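Excinuclease ABC, subunit A. (Deinococcus radiodurans, PDB 2VF7) probably binds DNA and hydrolyses ATP in damage recognition for excision repair, as a zinc-containing UvrA-family member of the ABC superfamily. Local coordinates at residues Tyr161-Thr164 with Glu165-Val169; Arg194-Leu197 with Val198-Ile202; Thr254-Ser257 with Ala258-Val262. The protein carries 1 engineered substitution. All blocks are in the same frame, centred on the assembly; numbering follows the deposited sequence.

Interaction 1 (Tyr161-Thr164 with Glu165-Val169)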
# COMPACT_ATOMS: atom_id res chain seq x y z
N TYR A 161 30.12 11.70 11.80
CA TYR A 161 30.15 12.76 10.78
C TYR A 161 30.20 14.20 11.32
O TYR A 161 29.33 14.64 12.07
CB TYR A 161 28.96 12.61 9.80
CG TYR A 161 29.03 11.37 8.94
CD1 TYR A 161 28.32 10.22 9.27
CD2 TYR A 161 29.82 11.34 7.79
CE1 TYR A 161 28.38 9.07 8.49
CE2 TYR A 161 29.90 10.20 7.00
CZ TYR A 161 29.18 9.07 7.35
OH TYR A 161 29.25 7.94 6.58
N THR A 162 31.24 14.94 10.93
CA THR A 162 31.38 16.32 11.35
C THR A 162 31.45 17.30 10.18
O THR A 162 31.43 16.92 9.00
CB THR A 162 32.59 16.55 12.29
OG1 THR A 162 33.68 15.70 11.91
CG2 THR A 162 32.21 16.26 13.74
N VAL A 163 31.54 18.57 10.53
CA VAL A 163 31.54 19.65 9.58
C VAL A 163 32.41 20.77 10.16
O VAL A 163 32.41 21.01 11.37
CB VAL A 163 30.09 20.07 9.26
CG1 VAL A 163 29.61 21.22 10.13
CG2 VAL A 163 29.95 20.38 7.81
N THR A 164 33.19 21.42 9.30
CA THR A 164 34.11 22.47 9.76
C THR A 164 33.98 23.70 8.88
O THR A 164 33.30 23.65 7.86
CB THR A 164 35.58 22.02 9.73
OG1 THR A 164 35.87 21.46 8.46
CG2 THR A 164 35.86 21.00 10.82
N GLU A 165 34.62 24.79 9.27
CA GLU A 165 34.64 25.98 8.43
C GLU A 165 35.34 25.72 7.10
O GLU A 165 34.85 26.15 6.07
CB GLU A 165 35.28 27.15 9.16
CG GLU A 165 35.29 28.43 8.34
CD GLU A 165 35.67 29.64 9.14
OE1 GLU A 165 36.13 29.47 10.28
OE2 GLU A 165 35.52 30.77 8.62
N ASP A 166 36.48 25.02 7.14
CA ASP A 166 37.22 24.69 5.93
C ASP A 166 36.42 23.76 5.00
O ASP A 166 36.44 23.95 3.78
CB ASP A 166 38.59 24.05 6.24
CG ASP A 166 39.30 24.69 7.43
OD1 ASP A 166 38.69 24.84 8.52
OD2 ASP A 166 40.50 25.01 7.28
N SER A 167 35.74 22.77 5.57
CA SER A 167 34.96 21.84 4.75
C SER A 167 33.75 22.52 4.09
O SER A 167 33.39 22.18 2.97
CB SER A 167 34.53 20.60 5.55
OG SER A 167 33.54 20.90 6.51
N MET A 168 33.19 23.51 4.79
CA MET A 168 31.98 24.25 4.35
C MET A 168 32.23 25.53 3.57
O MET A 168 31.40 25.94 2.76
CB MET A 168 31.15 24.62 5.56
CG MET A 168 30.26 23.54 6.01
SD MET A 168 29.53 23.93 7.59
CE MET A 168 28.24 22.75 7.46
N VAL A 169 33.33 26.20 3.89
CA VAL A 169 33.80 27.35 3.09
C VAL A 169 35.20 27.07 2.57
O VAL A 169 36.21 27.36 3.24
CB VAL A 169 33.56 28.76 3.76
CG1 VAL A 169 32.89 28.65 5.12
CG2 VAL A 169 34.81 29.60 3.81
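S167 OG has two hydrogen-bond partners: it accepts the backbone N-H of T164 and gives its own proton to the carbonyl O of Y281. The bond from T164 N to S167 OG is 2.9 Å long and nearly straight, at 166°. With T164 at the N-cap of helix 165-168 and S167 three residues on, this is one arm of a capping box, placed where the chain leaves strand 159-162 and turns into a single short helical turn, which falls in the range of the UvrA DNA-binding domain family. S167 OG reaches back to the cap because it sits between its own backbone N and carbonyl carbon (chi1 71°). Its CB meanwhile rests 3.3 Å from T164 OG1. The first helical bond follows, M168 N to T164 O at 3.1 Å, and V169 N closes on E165 O at 2.7 Å.

On the apolar side, V163 and M168 cross at about a right angle. M168 SD lies 3.6 Å from V163 CG2 and 3.7 Å from V163 CG1, while the modelled position of the terminal methyl is doubtful. M168 also faces helix 258-268 at A258 and V262, so an alanine here would probably leave V163 without this partner and open a gap beside that helix. E165 points the other way: its CG lies anti to the backbone N (chi1 -178°) and its extended chain brings OE2 to the indole NE1 of W208. M168 CG, at the root of the thioether, is 3.6 Å from V163 CG2.

Interaction 2 (Arg194-Leu197 with Val198-Ile202)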
# COMPACT_ATOMS: atom_id res chain seq x y z
N ARG A 194 20.96 33.88 2.13
CA ARG A 194 21.71 35.09 1.90
C ARG A 194 20.83 36.30 2.09
O ARG A 194 21.25 37.27 2.72
CB ARG A 194 22.31 35.07 0.50
CG ARG A 194 23.04 36.32 0.12
CD ARG A 194 22.22 37.06 -0.88
NE ARG A 194 22.30 36.41 -2.16
CZ ARG A 194 21.56 36.74 -3.20
NH1 ARG A 194 20.64 37.69 -3.07
NH2 ARG A 194 21.72 36.10 -4.34
N ASP A 195 19.60 36.25 1.57
CA ASP A 195 18.63 37.33 1.81
C ASP A 195 18.11 37.40 3.23
O ASP A 195 17.71 38.49 3.70
CB ASP A 195 17.50 37.36 0.77
CG ASP A 195 18.00 37.85 -0.61
OD1 ASP A 195 19.10 38.46 -0.66
OD2 ASP A 195 17.32 37.63 -1.62
N ILE A 196 18.14 36.27 3.93
CA ILE A 196 17.82 36.27 5.36
C ILE A 196 18.90 37.05 6.11
O ILE A 196 18.57 37.92 6.92
CB ILE A 196 17.60 34.83 5.95
CG1 ILE A 196 16.30 34.24 5.41
CG2 ILE A 196 17.58 34.83 7.51
CD1 ILE A 196 16.18 32.81 5.65
N LEU A 197 20.17 36.75 5.83
CA LEU A 197 21.29 37.50 6.41
C LEU A 197 21.28 39.01 6.16
O LEU A 197 21.73 39.75 7.03
CB LEU A 197 22.66 36.91 6.01
CG LEU A 197 23.00 35.45 6.34
CD1 LEU A 197 24.44 35.10 5.98
CD2 LEU A 197 22.72 35.14 7.82
N VAL A 198 20.80 39.49 5.00
CA VAL A 198 20.79 40.95 4.77
C VAL A 198 19.72 41.65 5.61
O VAL A 198 19.95 42.78 6.08
CB VAL A 198 20.71 41.40 3.25
CG1 VAL A 198 21.57 40.50 2.35
CG2 VAL A 198 19.31 41.42 2.76
N THR A 199 18.59 40.96 5.84
CA THR A 199 17.53 41.44 6.77
C THR A 199 18.11 41.54 8.19
O THR A 199 17.86 42.49 8.93
CB THR A 199 16.28 40.48 6.74
OG1 THR A 199 15.57 40.68 5.52
CG2 THR A 199 15.32 40.73 7.88
N LEU A 200 18.90 40.55 8.56
CA LEU A 200 19.51 40.54 9.88
C LEU A 200 20.66 41.53 10.03
O LEU A 200 21.18 41.68 11.12
CB LEU A 200 20.00 39.13 10.23
CG LEU A 200 18.99 38.05 10.55
CD1 LEU A 200 19.77 36.79 10.85
CD2 LEU A 200 18.13 38.47 11.74
N GLY A 201 21.05 42.20 8.94
CA GLY A 201 22.04 43.29 9.00
C GLY A 201 23.49 42.83 8.95
O GLY A 201 24.41 43.55 9.38
N ILE A 202 23.69 41.61 8.45
CA ILE A 202 25.03 41.06 8.22
C ILE A 202 25.46 41.44 6.81
O ILE A 202 24.62 41.53 5.92
CB ILE A 202 25.05 39.52 8.44
CG1 ILE A 202 24.89 39.23 9.94
CG2 ILE A 202 26.33 38.86 7.84
CD1 ILE A 202 24.35 37.87 10.25
O HOH W 1 15.91 40.24 2.89
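L197 and I202 supply the apolar part of the contact, meeting at an oblique angle through their outermost methyls, with L197 CD2 4.0 Å from I202 CD1. L197 also touches I219 of helix 213-221, and I202 touches T215 there. L200 touches V228 of strand 227-230, as I196 does, and its CG lies near I196 O. V198 CG2 sits 3.5 Å from D195 O.

The backbone bonds record how helix 187-199, part of the UvrA DNA-binding domain, stops. V198 N to R194 O and L200 N to I196 O are ordinary helical bonds, the second 3.1 Å long with the donor in the carbonyl plane; T199 N to D195 O is weak. Past L200 the chain turns through G201, whose positive phi (85°) is easily adopted by glycine, and I202 N comes back to L197 O at 3.1 Å. A weak bond from G201 N to V198 O lies inside it. The pair makes a Schellman motif, and the L197-I202 methyl contact is the apolar contact that commonly accompanies it, between the residues joined by the outer bond.

Water reinforces the last turn. One molecule donates to D195 O at 2.6 Å and to T199 OG1 at 2.7 Å, tying a backbone carbonyl to the threonine hydroxyl four residues on. T199 OG1 stands anti to its carbonyl carbon (chi1 -73°), beside the backbone N, where it meets this water. That hydroxyl in turn gives its proton to P229 O, at strand 227-230.

The charged pair stands between neighbours: R194 NH1 forms a salt bridge with D195 OD1 at 3.0 Å. The guanidinium comes from above the carboxylate, 35° out of its plane.

Interaction 3 (Thr254-Ser257 with Ala258-Val262)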
# COMPACT_ATOMS: atom_id res chain seq x y z
N THR A 254 13.04 31.47 7.02
CA THR A 254 13.55 30.78 8.21
C THR A 254 15.02 30.45 8.07
O THR A 254 15.45 29.76 7.12
CB THR A 254 12.73 29.48 8.53
OG1 THR A 254 11.33 29.78 8.50
CG2 THR A 254 13.09 28.93 9.92
N PHE A 255 15.83 30.93 9.00
CA PHE A 255 17.27 30.69 8.92
C PHE A 255 17.60 29.22 9.18
O PHE A 255 16.96 28.56 9.98
CB PHE A 255 18.02 31.58 9.91
CG PHE A 255 19.51 31.48 9.79
CD1 PHE A 255 20.17 31.97 8.67
CD2 PHE A 255 20.26 30.87 10.80
CE1 PHE A 255 21.56 31.85 8.54
CE2 PHE A 255 21.65 30.75 10.69
CZ PHE A 255 22.31 31.24 9.56
N SER A 256 18.58 28.71 8.45
CA SER A 256 19.17 27.43 8.77
C SER A 256 20.68 27.57 8.61
O SER A 256 21.16 27.99 7.57
CB SER A 256 18.65 26.32 7.88
OG SER A 256 19.75 25.53 7.48
N SER A 257 21.42 27.22 9.66
CA SER A 257 22.87 27.34 9.62
C SER A 257 23.46 26.38 8.59
O SER A 257 22.78 25.46 8.15
CB SER A 257 23.47 27.08 10.99
OG SER A 257 23.21 25.75 11.39
N ALA A 258 24.72 26.59 8.18
CA ALA A 258 25.35 25.69 7.21
C ALA A 258 25.36 24.24 7.72
O ALA A 258 25.06 23.32 6.97
CB ALA A 258 26.75 26.15 6.86
N ARG A 259 25.71 24.05 8.99
CA ARG A 259 25.71 22.73 9.61
C ARG A 259 24.33 22.07 9.58
O ARG A 259 24.20 20.94 9.12
CB ARG A 259 26.25 22.82 11.03
CG ARG A 259 26.24 21.50 11.78
CD ARG A 259 26.21 21.76 13.27
NE ARG A 259 27.51 21.50 13.87
CZ ARG A 259 27.84 21.82 15.13
NH1 ARG A 259 26.97 22.44 15.93
NH2 ARG A 259 29.06 21.51 15.58
N ARG A 260 23.30 22.76 10.06
CA ARG A 260 21.93 22.28 10.07
C ARG A 260 21.50 21.75 8.69
O ARG A 260 20.99 20.62 8.56
CB ARG A 260 21.01 23.42 10.51
CG ARG A 260 19.51 23.11 10.51
CD ARG A 260 18.83 23.83 11.66
NE ARG A 260 18.11 22.82 12.41
CZ ARG A 260 17.87 22.84 13.71
NH1 ARG A 260 18.27 23.84 14.49
NH2 ARG A 260 17.20 21.83 14.23
N HIS A 261 21.71 22.55 7.65
CA HIS A 261 21.37 22.15 6.31
C HIS A 261 22.11 20.91 5.84
O HIS A 261 21.53 20.06 5.19
CB HIS A 261 21.65 23.25 5.29
CG HIS A 261 21.43 22.80 3.89
ND1 HIS A 261 22.46 22.37 3.07
CD2 HIS A 261 20.29 22.62 3.18
CE1 HIS A 261 21.96 21.98 1.92
NE2 HIS A 261 20.65 22.12 1.95
N VAL A 262 23.41 20.85 6.13
CA VAL A 262 24.23 19.76 5.61
C VAL A 262 23.81 18.43 6.24
O VAL A 262 23.67 17.43 5.55
CB VAL A 262 25.77 20.02 5.81
CG1 VAL A 262 26.58 18.75 5.62
CG2 VAL A 262 26.28 21.10 4.86
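The N-terminus of helix 258-268, in the UvrA DNA-binding domain, is capped here by S257, at the point where the chain coming from strand 251-254 turns into the helix. S257 OG accepts the backbone N-H of R260 in a capping bond of 3.3 Å, well aligned at 162°. The hydroxyl reaches the first-turn amide because it stands between its own backbone N and carbonyl carbon (chi1 64°). It also gives its proton to T222 O, just beyond helix 213-221, so the cap joins the starting helix to the chain leaving another. R260 CB sits 3.3 Å from S257 OG, packed against the same atom its amide serves. Beyond CB the arginine bends at its second and third torsions and leads away from the cap.

The carbonyl O of S257 is gripped twice. H261 N meets it almost head-on at 3.1 Å, the first backbone bond of the helix. S256 OG donates to it from the opposite face of the carbonyl plane, also at 3.1 Å, so the carbonyl is held between a helix amide and a loop hydroxyl. The next helical bond runs from V262 N to A258 O.

The approach to the cap has partners of its own. Q193 of helix 187-199 accepts from S256 N through OE1 and donates to T254 O through NE2, while W184, before that helix, donates from NE1 to S256 O. F255 stacks its ring on W218 and also touches I196 and L197, so the ring lies against both helix 213-221 and helix 187-199. S256 OG also lies 3.9 Å from R260 CG and 3.7 Å from H261 CB.

How the interactions relate
All three contacts are local joints at helix ends in or bordering the UvrA DNA-binding domain, away from the zinc and ADP sites. Interactions 1 and 2 each include an exposed residue (D166; G201), while those touching in interaction 3 are all buried or partly exposed. Interactions 1 and 3 are both N-caps, but in interaction 1 the residue three beyond the cap supplies the hydroxyl, whereas in interaction 3 the cap residue itself does. Interaction 2 is a C-terminal end, of helix 187-199, with a bound water. M168 and V163 of interaction 1 pack against helix 258-268 of interaction 3. I196 and L197 of interaction 2 pack on T254 and F255. Interactions 1 and 2 do not touch.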